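Local coordinates for protein aldo-keto Reductase, OXIDOREDUCTASE (Salmonella typhimurium, PDB 5T79) that binds NADPH and probably acts as an NADPH-dependent aldo-keto reductase, able to convert 3-hydroxybutanal to 1,3-butanediol, at residues Leu153-Leu156 with Val157-Lys161; Phe77-Ile80 with Leu81-Phe85; Trp33-Gly37 with Asp38-Val42. All blocks are in the same frame, centred on the assembly; numbering follows the deposited sequence. Where two conformers were deposited one is given.

Contact 1 (Leu153-Leu156 with Val157-Lys161); sequences LDHL and VRHGK
The imidazoles of H155 and H159, one helical turn apart, meet obliquely with planes at 41° and ring centroids 4.5 Å apart. CD2 of H159 makes the closest approach, 3.2 Å from ND1 of H155. A water sits at the edge of both rings, in plane with each, hydrogen-bonded to H155 ND1 at 3.0 Å and to H159 NE2. CD2, at the edge of the H159 ring, also lies 3.2 Å from the H155 carbonyl oxygen. CG of H155 is anti to its backbone N (chi1 176°), which leans the ring toward the C-terminal turn.

On another side of the turn, the guanidinium of R158 receives D154 at its edge. NE gives OD1 of D154 a salt bridge of 2.9 Å, on the syn side but tilted out of the carboxylate plane, while OD1 stays close to the guanidinium plane. OD1 also bonds to T187, and NH2 of R158 reaches the L185 carbonyl, tying this helix to the end of helix 172-185.

The helix closes in a Schellman motif: K161 N bonds to L156 O (2.9 Å), G160 N bonds to V157 O (3.0 Å), and G160 takes positive phi. The extended lysine leads on to D121 of helix 113-127.

H155 is a zinc ligand in a crystal structure of this protein, though no zinc is bound to this chain. H159, sharing a water with ND1, might be near enough to take part.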
loop_
_atom_site.group_PDB
_atom_site.type_symbol
_atom_site.label_atom_id
_atom_site.label_comp_id
_atom_site.label_asym_id
_atom_site.label_seq_id
_atom_site.Cartn_x
_atom_site.Cartn_y
_atom_site.Cartn_z
ATOM N N LEU A 153 -15.620 9.247 7.623
ATOM C CA LEU A 153 -14.295 8.844 8.139
ATOM C C LEU A 153 -14.108 9.343 9.583
ATOM O O LEU A 153 -13.706 8.570 10.453
ATOM C CB LEU A 153 -13.156 9.384 7.238
ATOM C CG LEU A 153 -13.115 8.818 5.797
ATOM C CD1 LEU A 153 -11.938 9.428 5.034
ATOM C CD2 LEU A 153 -12.975 7.254 5.798
ATOM N N ASP A 154 -14.379 10.637 9.829
ATOM C CA ASP A 154 -14.308 11.255 11.164
ATOM C C ASP A 154 -15.216 10.475 12.158
ATOM O O ASP A 154 -14.792 10.148 13.263
ATOM C CB ASP A 154 -14.773 12.730 11.059
ATOM C CG ASP A 154 -14.876 13.429 12.399
ATOM O OD1 ASP A 154 -13.827 13.668 13.022
ATOM O OD2 ASP A 154 -16.012 13.751 12.816
ATOM N N HIS A 155 -16.453 10.148 11.736
ATOM C CA HIS A 155 -17.382 9.383 12.587
ATOM C C HIS A 155 -16.811 8.010 12.990
ATOM O O HIS A 155 -16.917 7.629 14.157
ATOM C CB HIS A 155 -18.722 9.182 11.847
ATOM C CG HIS A 155 -19.696 8.326 12.586
ATOM N ND1 HIS A 155 -20.401 8.808 13.668
ATOM C CD2 HIS A 155 -20.057 7.041 12.358
ATOM C CE1 HIS A 155 -21.173 7.808 14.062
ATOM N NE2 HIS A 155 -21.006 6.728 13.292
ATOM N N LEU A 156 -16.219 7.277 12.031
ATOM C CA LEU A 156 -15.705 5.914 12.255
ATOM C C LEU A 156 -14.487 5.948 13.187
ATOM O O LEU A 156 -14.320 5.045 14.017
ATOM C CB LEU A 156 -15.381 5.240 10.908
ATOM C CG LEU A 156 -16.663 4.911 10.055
ATOM C CD1 LEU A 156 -16.293 4.596 8.592
ATOM C CD2 LEU A 156 -17.509 3.743 10.689
ATOM N N VAL A 157 -13.727 7.063 13.163
ATOM C CA VAL A 157 -12.609 7.194 14.123
ATOM C C VAL A 157 -13.176 7.526 15.515
ATOM O O VAL A 157 -12.795 6.883 16.504
ATOM C CB VAL A 157 -11.589 8.258 13.630
ATOM C CG1 VAL A 157 -10.612 8.675 14.742
ATOM C CG2 VAL A 157 -10.803 7.695 12.459
ATOM N N ARG A 158 -14.085 8.529 15.598
ATOM C CA ARG A 158 -14.650 8.922 16.906
ATOM C C ARG A 158 -15.385 7.763 17.588
ATOM O O ARG A 158 -15.342 7.660 18.810
ATOM C CB ARG A 158 -15.548 10.166 16.788
ATOM C CG ARG A 158 -14.679 11.394 16.456
ATOM C CD ARG A 158 -15.463 12.666 16.256
ATOM N NE ARG A 158 -14.563 13.724 15.799
ATOM C CZ ARG A 158 -13.824 14.487 16.599
ATOM N NH1 ARG A 158 -13.891 14.341 17.920
ATOM N NH2 ARG A 158 -13.028 15.414 16.088
ATOM N N HIS A 159 -15.973 6.866 16.810
ATOM C CA HIS A 159 -16.728 5.774 17.404
ATOM C C HIS A 159 -15.923 4.446 17.376
ATOM O O HIS A 159 -16.494 3.359 17.496
ATOM C CB HIS A 159 -18.120 5.711 16.769
ATOM C CG HIS A 159 -18.881 6.946 17.148
ATOM N ND1 HIS A 159 -19.413 7.099 18.426
ATOM C CD2 HIS A 159 -18.975 8.129 16.501
ATOM C CE1 HIS A 159 -19.883 8.333 18.471
ATOM N NE2 HIS A 159 -19.657 8.985 17.331
ATOM N N GLY A 160 -14.594 4.596 17.356
ATOM C CA GLY A 160 -13.593 3.556 17.573
ATOM C C GLY A 160 -13.495 2.371 16.638
ATOM O O GLY A 160 -12.948 1.334 17.039
ATOM N N LYS A 161 -13.987 2.508 15.397
ATOM C CA LYS A 161 -13.912 1.435 14.395
ATOM C C LYS A 161 -12.635 1.548 13.562
ATOM O O LYS A 161 -12.260 0.579 12.897
ATOM C CB LYS A 161 -15.159 1.413 13.502
ATOM C CG LYS A 161 -16.415 1.060 14.310
ATOM C CD LYS A 161 -17.641 1.015 13.434
ATOM C CE LYS A 161 -18.826 0.471 14.245
ATOM N NZ LYS A 161 -20.125 0.660 13.514
HETATM O O HOH W 1 -19.677 11.371 15.083
#

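Contact 2 (Phe77-Ile80 with Leu81-Phe85); sequences FGRI and LQEDF
R79 and E83 cross at an angle at the exposed margin beside helix 42-54, their guanidinium and carboxylate planes nearly perpendicular at 88°. NE of R79 donates to OE2 of E83 over 2.9 Å, a straight bond (172°) that lies in the guanidinium plane but meets the carboxylate from above its own. With CG anti to its backbone N (chi1 180°), the arginine stands straight out from the helix, and the extended E83 leans back one turn to meet it. E83 is shared, because OE1 forms a salt bridge to R46.

I80 and F85 instead lie side by side and point the same way: CG2 of I80 touches the edge of the phenyl ring of F85 at CE1, 3.8 Å away. F77 and L81 make a looser apolar pair, F77 CE2 to L81 CD2 at 4.4 Å. The main-chain bonds run from L81 N to F77 O (2.8 Å) through D84 N to I80 O, and a wider pi-type turn spans 81-85.

Helix 72-85 is the crossover between parallel strands 59-61 and 93-98. F77 and I80 pack on L49 of helix 42-54, whose R46 takes both E83 and D84, while L81 turns to L86 and L129 and the F85 ring meets Y3.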
loop_
_atom_site.group_PDB
_atom_site.type_symbol
_atom_site.label_atom_id
_atom_site.label_comp_id
_atom_site.label_asym_id
_atom_site.label_seq_id
_atom_site.Cartn_x
_atom_site.Cartn_y
_atom_site.Cartn_z
ATOM N N PHE A 77 -7.255 -13.436 5.742
ATOM C CA PHE A 77 -6.395 -12.686 6.676
ATOM C C PHE A 77 -6.942 -12.826 8.111
ATOM O O PHE A 77 -6.170 -13.076 9.031
ATOM C CB PHE A 77 -6.302 -11.197 6.283
ATOM C CG PHE A 77 -5.521 -10.391 7.298
ATOM C CD1 PHE A 77 -4.134 -10.440 7.327
ATOM C CD2 PHE A 77 -6.177 -9.615 8.243
ATOM C CE1 PHE A 77 -3.413 -9.715 8.276
ATOM C CE2 PHE A 77 -5.458 -8.900 9.203
ATOM C CZ PHE A 77 -4.080 -8.960 9.218
ATOM N N GLY A 78 -8.253 -12.671 8.276
ATOM C CA GLY A 78 -8.930 -12.829 9.570
ATOM C C GLY A 78 -8.659 -14.180 10.221
ATOM O O GLY A 78 -8.325 -14.247 11.406
ATOM N N ARG A 79 -8.747 -15.264 9.439
ATOM C CA ARG A 79 -8.464 -16.625 9.934
ATOM C C ARG A 79 -6.984 -16.763 10.351
ATOM O O ARG A 79 -6.704 -17.296 11.435
ATOM C CB ARG A 79 -8.794 -17.677 8.848
ATOM C CG ARG A 79 -8.509 -19.116 9.298
ATOM C CD ARG A 79 -8.689 -20.115 8.182
ATOM N NE ARG A 79 -7.994 -21.381 8.458
ATOM C CZ ARG A 79 -7.683 -22.276 7.525
ATOM N NH1 ARG A 79 -8.014 -22.066 6.257
ATOM N NH2 ARG A 79 -7.056 -23.396 7.854
ATOM N N ILE A 80 -6.045 -16.317 9.484
ATOM C CA ILE A 80 -4.602 -16.426 9.762
ATOM C C ILE A 80 -4.258 -15.570 10.995
ATOM O O ILE A 80 -3.460 -16.002 11.838
ATOM C CB ILE A 80 -3.735 -16.087 8.527
ATOM C CG1 ILE A 80 -3.969 -17.138 7.410
ATOM C CG2 ILE A 80 -2.218 -16.011 8.888
ATOM C CD1 ILE A 80 -3.614 -16.647 5.981
ATOM N N LEU A 81 -4.869 -14.387 11.106
ATOM C CA LEU A 81 -4.672 -13.513 12.272
ATOM C C LEU A 81 -5.084 -14.251 13.571
ATOM O O LEU A 81 -4.311 -14.271 14.532
ATOM C CB LEU A 81 -5.452 -12.199 12.124
ATOM C CG LEU A 81 -5.640 -11.362 13.396
ATOM C CD1 LEU A 81 -4.339 -10.720 13.858
ATOM C CD2 LEU A 81 -6.671 -10.307 13.176
ATOM N N GLN A 82 -6.284 -14.870 13.576
ATOM C CA GLN A 82 -6.804 -15.601 14.742
ATOM C C GLN A 82 -5.897 -16.794 15.084
ATOM O O GLN A 82 -5.611 -17.048 16.257
ATOM C CB GLN A 82 -8.246 -16.089 14.448
ATOM C CG GLN A 82 -8.896 -16.949 15.555
ATOM C CD GLN A 82 -9.248 -16.203 16.829
ATOM O OE1 GLN A 82 -9.610 -15.018 16.825
ATOM N NE2 GLN A 82 -9.194 -16.902 17.957
ATOM N N GLU A 83 -5.445 -17.530 14.055
ATOM C CA GLU A 83 -4.661 -18.741 14.284
ATOM C C GLU A 83 -3.226 -18.470 14.684
ATOM O O GLU A 83 -2.700 -19.192 15.540
ATOM C CB GLU A 83 -4.666 -19.637 13.031
ATOM C CG GLU A 83 -6.026 -20.275 12.753
ATOM C CD GLU A 83 -6.162 -21.061 11.461
ATOM O OE1 GLU A 83 -5.248 -20.996 10.608
ATOM O OE2 GLU A 83 -7.216 -21.710 11.283
ATOM N N ASP A 84 -2.583 -17.449 14.083
ATOM C CA ASP A 84 -1.155 -17.258 14.281
ATOM C C ASP A 84 -0.698 -15.924 14.845
ATOM O O ASP A 84 0.398 -15.880 15.400
ATOM C CB ASP A 84 -0.447 -17.432 12.906
ATOM C CG ASP A 84 -0.649 -18.765 12.195
ATOM O OD1 ASP A 84 -0.871 -19.789 12.888
ATOM O OD2 ASP A 84 -0.504 -18.804 10.959
ATOM N N PHE A 85 -1.466 -14.839 14.677
ATOM C CA PHE A 85 -0.955 -13.516 15.032
ATOM C C PHE A 85 -1.634 -12.786 16.190
ATOM O O PHE A 85 -1.199 -11.678 16.496
ATOM C CB PHE A 85 -1.054 -12.604 13.797
ATOM C CG PHE A 85 -0.065 -12.932 12.698
ATOM C CD1 PHE A 85 -0.395 -13.834 11.689
ATOM C CD2 PHE A 85 1.167 -12.295 12.639
ATOM C CE1 PHE A 85 0.503 -14.113 10.648
ATOM C CE2 PHE A 85 2.065 -12.570 11.599
ATOM C CZ PHE A 85 1.727 -13.475 10.611
#

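Contact 3 (Trp33-Gly37 with Asp38-Val42); sequences WHNFG and DTTRV. With NDP (NADPH dihydro-nicotinamide-adenine-dinucleotide phosphate), chain E.
The loop from strand 24-31 to helix 42-54 is one of the beta-to-alpha loops of the TIM barrel that form the NADPH site, and within it N35 and G37 meet T40 as the chain turns back. OG1 of T40 lies 3.3 Å from the carbonyl carbon of N35, and CG2 of T40 comes within 3.9 Å of N35 OD1. Because OG1 sits between the backbone N and the carbonyl carbon (chi1 48°), it faces the turn and two waters. One water, 2.7 Å from T40 OG1, also joins T39 OG1 and, weakly, G37 N; the other links T40 OG1 to G37 O, donating to the carbonyl at 2.8 Å. A third water donates to the carbonyls of both N35 and R41, and the N35 carbonyl also takes the hydroxyl of S45.

The cofactor lies along the first part of the loop. The C5N-C6N edge of the dihydropyridine comes over one indole face of W33, off-centre toward the rim and steeply inclined, with W33 CD2 3.7 Å from NDP C5N; CE1 of H34 lies over the opposite face. CB of W33 touches the ribose at NDP C3D, 3.4 Å away, and ND2 of N35 is 3.8 Å from NDP O3B.

Water thus does much of the bonding across this turn, linking backbone polar groups with threonine hydroxyls, whereas W33 touches the cofactor at ribose, nicotinamide edge and phosphate.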
loop_
_atom_site.group_PDB
_atom_site.type_symbol
_atom_site.label_atom_id
_atom_site.label_comp_id
_atom_site.label_asym_id
_atom_site.label_seq_id
_atom_site.Cartn_x
_atom_site.Cartn_y
_atom_site.Cartn_z
ATOM N N TRP A 33 -3.796 -7.452 -2.238
ATOM C CA TRP A 33 -4.571 -7.309 -3.492
ATOM C C TRP A 33 -4.610 -8.612 -4.249
ATOM O O TRP A 33 -5.688 -9.023 -4.658
ATOM C CB TRP A 33 -3.999 -6.188 -4.369
ATOM C CG TRP A 33 -4.742 -5.893 -5.647
ATOM C CD1 TRP A 33 -6.091 -5.902 -5.842
ATOM C CD2 TRP A 33 -4.164 -5.402 -6.866
ATOM N NE1 TRP A 33 -6.384 -5.518 -7.132
ATOM C CE2 TRP A 33 -5.220 -5.211 -7.784
ATOM C CE3 TRP A 33 -2.847 -5.164 -7.292
ATOM C CZ2 TRP A 33 -5.001 -4.791 -9.105
ATOM C CZ3 TRP A 33 -2.630 -4.721 -8.594
ATOM C CH2 TRP A 33 -3.696 -4.553 -9.486
ATOM N N HIS A 34 -3.464 -9.295 -4.382
ATOM C CA HIS A 34 -3.421 -10.614 -5.012
ATOM C C HIS A 34 -2.781 -11.618 -4.081
ATOM O O HIS A 34 -1.990 -11.232 -3.212
ATOM C CB HIS A 34 -2.649 -10.563 -6.354
ATOM C CG HIS A 34 -3.317 -9.727 -7.413
ATOM N ND1 HIS A 34 -2.590 -8.863 -8.213
ATOM C CD2 HIS A 34 -4.627 -9.629 -7.746
ATOM C CE1 HIS A 34 -3.471 -8.280 -9.011
ATOM N NE2 HIS A 34 -4.710 -8.702 -8.763
ATOM N N ASN A 35 -3.127 -12.912 -4.268
ATOM C CA ASN A 35 -2.598 -14.105 -3.594
ATOM C C ASN A 35 -3.163 -14.345 -2.185
ATOM O O ASN A 35 -2.625 -15.184 -1.459
ATOM C CB ASN A 35 -1.054 -14.080 -3.562
ATOM C CG ASN A 35 -0.497 -13.954 -4.961
ATOM O OD1 ASN A 35 -0.659 -14.847 -5.780
ATOM N ND2 ASN A 35 0.012 -12.785 -5.314
ATOM N N PHE A 36 -4.292 -13.679 -1.822
ATOM C CA PHE A 36 -4.922 -13.892 -0.518
ATOM C C PHE A 36 -6.418 -14.281 -0.668
ATOM O O PHE A 36 -7.104 -14.428 0.333
ATOM C CB PHE A 36 -4.727 -12.655 0.415
ATOM C CG PHE A 36 -3.271 -12.538 0.837
ATOM C CD1 PHE A 36 -2.324 -11.973 -0.014
ATOM C CD2 PHE A 36 -2.841 -13.044 2.061
ATOM C CE1 PHE A 36 -0.976 -11.922 0.339
ATOM C CE2 PHE A 36 -1.483 -12.998 2.413
ATOM C CZ PHE A 36 -0.563 -12.430 1.548
ATOM N N GLY A 37 -6.854 -14.568 -1.901
ATOM C CA GLY A 37 -8.230 -14.961 -2.187
ATOM C C GLY A 37 -8.439 -16.463 -2.130
ATOM O O GLY A 37 -7.562 -17.206 -1.669
ATOM N N ASP A 38 -9.611 -16.920 -2.592
ATOM C CA ASP A 38 -9.953 -18.344 -2.587
ATOM C C ASP A 38 -9.344 -19.082 -3.791
ATOM O O ASP A 38 -9.443 -20.313 -3.865
ATOM C CB ASP A 38 -11.488 -18.535 -2.581
ATOM C CG ASP A 38 -12.196 -18.153 -1.284
ATOM O OD1 ASP A 38 -11.502 -17.975 -0.246
ATOM O OD2 ASP A 38 -13.435 -18.020 -1.307
ATOM N N THR A 39 -8.726 -18.342 -4.739
ATOM C CA THR A 39 -8.118 -18.931 -5.943
ATOM C C THR A 39 -6.637 -19.261 -5.754
ATOM O O THR A 39 -5.990 -19.757 -6.691
ATOM C CB THR A 39 -8.278 -18.014 -7.158
ATOM O OG1 THR A 39 -7.714 -16.750 -6.846
ATOM C CG2 THR A 39 -9.721 -17.872 -7.609
ATOM N N THR A 40 -6.094 -18.977 -4.573
ATOM C CA THR A 40 -4.705 -19.314 -4.261
ATOM C C THR A 40 -4.749 -20.184 -2.995
ATOM O O THR A 40 -5.832 -20.384 -2.443
ATOM C CB THR A 40 -3.815 -18.049 -4.184
ATOM O OG1 THR A 40 -4.454 -17.090 -3.380
ATOM C CG2 THR A 40 -3.540 -17.429 -5.560
ATOM N N ARG A 41 -3.622 -20.791 -2.602
ATOM C CA ARG A 41 -3.602 -21.707 -1.451
ATOM C C ARG A 41 -3.353 -20.948 -0.166
ATOM O O ARG A 41 -2.444 -20.119 -0.115
ATOM C CB ARG A 41 -2.524 -22.779 -1.635
ATOM C CG ARG A 41 -2.753 -23.636 -2.868
ATOM C CD ARG A 41 -1.529 -24.492 -3.144
ATOM N NE ARG A 41 -1.732 -25.358 -4.308
ATOM C CZ ARG A 41 -1.254 -25.095 -5.522
ATOM N NH1 ARG A 41 -0.570 -23.978 -5.750
ATOM N NH2 ARG A 41 -1.458 -25.946 -6.521
ATOM N N VAL A 42 -4.162 -21.237 0.879
ATOM C CA VAL A 42 -4.023 -20.577 2.189
ATOM C C VAL A 42 -2.649 -20.919 2.797
ATOM O O VAL A 42 -2.059 -20.054 3.432
ATOM C CB VAL A 42 -5.216 -20.895 3.139
ATOM C CG1 VAL A 42 -4.901 -20.536 4.600
ATOM C CG2 VAL A 42 -6.466 -20.147 2.684
HETATM P PA NDP E . 3.818 -4.720 -7.149
HETATM O O1A NDP E . 4.833 -4.751 -6.046
HETATM O O2A NDP E . 3.717 -3.673 -8.164
HETATM O O5B NDP E . 3.835 -6.087 -7.999
HETATM C C5B NDP E . 3.516 -7.266 -7.234
HETATM C C4B NDP E . 3.541 -8.497 -8.098
HETATM O O4B NDP E . 4.743 -8.498 -8.900
HETATM C C3B NDP E . 3.549 -9.800 -7.301
HETATM O O3B NDP E . 2.219 -10.286 -7.131
HETATM C C2B NDP E . 4.427 -10.722 -8.137
HETATM O O2B NDP E . 3.655 -11.404 -9.150
HETATM C C1B NDP E . 5.395 -9.750 -8.815
HETATM N N9A NDP E . 6.661 -9.561 -8.114
HETATM C C8A NDP E . 6.884 -8.869 -6.952
HETATM N N7A NDP E . 8.137 -8.865 -6.564
HETATM C C5A NDP E . 8.784 -9.613 -7.535
HETATM C C6A NDP E . 10.121 -10.040 -7.672
HETATM N N6A NDP E . 11.115 -9.644 -6.871
HETATM N N1A NDP E . 10.415 -10.853 -8.713
HETATM C C2A NDP E . 9.447 -11.167 -9.581
HETATM N N3A NDP E . 8.161 -10.805 -9.568
HETATM C C4A NDP E . 7.887 -10.042 -8.501
HETATM O O3 NDP E . 2.519 -4.666 -6.239
HETATM P PN NDP E . 1.009 -4.557 -6.755
HETATM O O1N NDP E . 0.600 -5.978 -6.629
HETATM O O2N NDP E . 0.875 -3.844 -8.093
HETATM O O5D NDP E . 0.152 -3.584 -5.776
HETATM C C5D NDP E . 0.768 -3.246 -4.504
HETATM C C4D NDP E . -0.267 -3.177 -3.405
HETATM O O4D NDP E . -0.946 -1.909 -3.482
HETATM C C3D NDP E . -1.371 -4.219 -3.437
HETATM O O3D NDP E . -0.926 -5.439 -2.865
HETATM C C2D NDP E . -2.520 -3.513 -2.703
HETATM O O2D NDP E . -2.594 -3.663 -1.285
HETATM C C1D NDP E . -2.298 -2.050 -3.096
HETATM N N1N NDP E . -3.110 -1.619 -4.253
HETATM C C2N NDP E . -3.982 -0.553 -4.038
HETATM C C3N NDP E . -4.774 -0.058 -5.005
HETATM C C7N NDP E . -5.464 1.260 -4.779
HETATM O O7N NDP E . -6.229 1.626 -5.685
HETATM N N7N NDP E . -5.299 1.961 -3.656
HETATM C C4N NDP E . -4.917 -0.805 -6.305
HETATM C C5N NDP E . -3.781 -1.743 -6.535
HETATM C C6N NDP E . -2.970 -2.134 -5.573
HETATM P P2B NDP E . 3.694 -12.973 -9.568
HETATM O O1X NDP E . 2.444 -13.744 -9.361
HETATM O O2X NDP E . 4.096 -12.865 -11.033
HETATM O O3X NDP E . 4.892 -13.537 -8.812
HETATM O O HOH W 2 -1.542 -17.823 -1.872
HETATM O O HOH W 3 -6.216 -15.539 -4.674
HETATM O O HOH W 4 -5.039 -17.762 -0.691
#

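Overall arrangement
All three contacts are partly buried, but contacts 1 and 2 lie in the helices round the barrel and contact 3 at the C-terminal mouth of its strands. Contacts 1 and 2 belong to separate beta-alpha-beta units, each with an i/i+4 acid-arginine bridge, one from a buried aspartate and one more exposed, beside apolar side chains turned inward. Contact 1 adds a histidine pair and a clear glycine-based helix end; contact 2 adds aromatic packing. Contact 3, mostly irregular, relies on water and the cofactor. It touches contact 2, R79 NH1 lying 3.8 Å from V42 CG1, with centres about 15 Å apart, whereas contact 1 stands about 24 Å from contact 2 and 30 Å from contact 3, centre to centre.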